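Local atomic coordinates of hypoxanthine phosphoribosyltransferase (Leishmania donovani, PDB entry 7CMJ), a protein that transfers the 5-phosphoribosyl group from phosphoribosylpyrophosphate onto hypoxanthine or guanine, forming IMP or GMP in purine salvage. Residues A[186-189]-A[190-193]. Sequence-based numbering, arbitrary orientation.
Sequences YAES and YREL. With PO4 (phosphate ion), chain E.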
loop_
_atom_site.group_PDB
_atom_site.type_symbol
_atom_site.label_atom_id
_atom_site.label_comp_id
_atom_site.label_asym_id
_atom_site.label_seq_id
_atom_site.Cartn_x
_atom_site.Cartn_y
_atom_site.Cartn_z
ATOM N N TYR A 186 0.492 0.936 23.920
ATOM C CA TYR A 186 -0.181 2.156 24.337
ATOM C C TYR A 186 0.522 3.337 23.687
ATOM O O TYR A 186 1.687 3.615 24.002
ATOM C CB TYR A 186 -0.175 2.339 25.842
ATOM C CG TYR A 186 -0.744 3.683 26.183
ATOM C CD1 TYR A 186 0.014 4.649 26.838
ATOM C CD2 TYR A 186 -2.040 4.007 25.800
ATOM C CE1 TYR A 186 -0.522 5.887 27.136
ATOM C CE2 TYR A 186 -2.582 5.239 26.087
ATOM C CZ TYR A 186 -1.826 6.171 26.751
ATOM O OH TYR A 186 -2.403 7.387 27.021
ATOM N N ALA A 187 -0.196 4.039 22.803
ATOM C CA ALA A 187 0.349 5.187 22.082
ATOM C C ALA A 187 1.636 4.798 21.362
ATOM O O ALA A 187 2.622 5.541 21.342
ATOM C CB ALA A 187 0.570 6.370 23.026
ATOM N N GLU A 188 1.622 3.592 20.789
ATOM C CA GLU A 188 2.728 2.950 20.095
ATOM C C GLU A 188 3.850 2.537 21.036
ATOM O O GLU A 188 4.870 2.009 20.571
ATOM C CB GLU A 188 3.301 3.833 18.980
ATOM C CG GLU A 188 2.345 4.057 17.856
ATOM C CD GLU A 188 1.991 2.767 17.139
ATOM O OE1 GLU A 188 0.882 2.696 16.570
ATOM O OE2 GLU A 188 2.816 1.828 17.144
ATOM N N SER A 189 3.700 2.734 22.335
ATOM C CA SER A 189 4.707 2.316 23.297
ATOM C C SER A 189 4.326 0.992 23.964
ATOM O O SER A 189 3.155 0.611 24.026
ATOM C CB SER A 189 4.919 3.399 24.364
ATOM O OG SER A 189 5.728 4.453 23.867
ATOM N N TYR A 190 5.354 0.287 24.437
ATOM C CA TYR A 190 5.313 -0.871 25.337
ATOM C C TYR A 190 5.085 -2.194 24.616
ATOM O O TYR A 190 4.883 -3.221 25.292
ATOM C CB TYR A 190 4.263 -0.713 26.447
ATOM C CG TYR A 190 4.353 0.602 27.201
ATOM C CD1 TYR A 190 5.565 1.058 27.709
ATOM C CD2 TYR A 190 3.227 1.392 27.394
ATOM C CE1 TYR A 190 5.652 2.264 28.398
ATOM C CE2 TYR A 190 3.303 2.602 28.078
ATOM C CZ TYR A 190 4.519 3.039 28.581
ATOM O OH TYR A 190 4.605 4.244 29.269
ATOM N N ARG A 191 5.143 -2.225 23.278
ATOM C CA ARG A 191 5.017 -3.498 22.574
ATOM C C ARG A 191 6.138 -4.464 22.952
ATOM O O ARG A 191 5.959 -5.687 22.878
ATOM C CB ARG A 191 5.015 -3.266 21.060
ATOM C CG ARG A 191 3.967 -2.271 20.546
ATOM C CD ARG A 191 3.880 -2.311 19.040
ATOM N NE ARG A 191 2.978 -1.302 18.473
ATOM C CZ ARG A 191 1.678 -1.488 18.211
ATOM N NH1 ARG A 191 1.076 -2.642 18.498
ATOM N NH2 ARG A 191 0.967 -0.505 17.682
ATOM N N GLU A 192 7.291 -3.942 23.373
ATOM C CA GLU A 192 8.472 -4.771 23.570
ATOM C C GLU A 192 8.470 -5.520 24.897
ATOM O O GLU A 192 9.361 -6.348 25.117
ATOM C CB GLU A 192 9.735 -3.911 23.462
ATOM C CG GLU A 192 9.995 -2.986 24.655
ATOM C CD GLU A 192 9.247 -1.659 24.588
ATOM O OE1 GLU A 192 8.274 -1.562 23.825
ATOM O OE2 GLU A 192 9.629 -0.715 25.317
ATOM N N LEU A 193 7.497 -5.266 25.768
ATOM C CA LEU A 193 7.434 -5.929 27.067
ATOM C C LEU A 193 7.218 -7.439 26.923
ATOM O O LEU A 193 6.429 -7.898 26.090
ATOM C CB LEU A 193 6.306 -5.319 27.894
ATOM C CG LEU A 193 6.555 -4.122 28.823
ATOM C CD1 LEU A 193 7.332 -2.989 28.170
ATOM C CD2 LEU A 193 5.216 -3.612 29.360
HETATM P P PO4 E . -2.181 -2.062 16.473
HETATM O O1 PO4 E . -3.461 -1.821 15.718
HETATM O O2 PO4 E . -1.027 -2.147 15.520
HETATM O O3 PO4 E . -1.964 -0.917 17.432
HETATM O O4 PO4 E . -2.308 -3.381 17.180
#
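Ser189 sets its CB over the centre of one face of the Tyr190 ring, 3.9 Å from the ring centroid and almost on its normal, a CH-pi contact between neighbours. At the edge of that ring Tyr186 lies alongside, pointing the same way, its CB 3.9 Å from Tyr190 CD2; Ala187 CB lies over one face of the Tyr186 ring. Both tyrosines also pack on Ile180 and Leu199, from strands 179-180 and 196-199, which the loop holding residues 186-193 connects. The third flat group, the guanidinium of Arg191, is used along its edge. Arg191 NH2 makes a salt-bridge hydrogen bond of 3.0 Å to Glu188 OE2, in the guanidinium plane but 42° out of the carboxylate plane, while NE adds a weak bond to the same oxygen. Arg191 NH2 also gives a nearly straight hydrogen bond of 3.0 Å to phosphate O3, and NH1 is held by the carbonyl of Gly183. The type I' turn from Tyr186 to Ser189, closed by two backbone hydrogen bonds, and a bend in Glu188 (chi2 -63°) bring the carboxylate to the extended arginine. The phosphate, probably from the crystallisation liquor, also accepts hydrogen bonds from Lys66 N and Arg113 of the second subunit. Glu188 joins Arg191, the Lys66 side chain and that Arg113, and would probably temper their combined positive charge about 4 Å from a bound magnesium ion, measured from the Arg191 side chain.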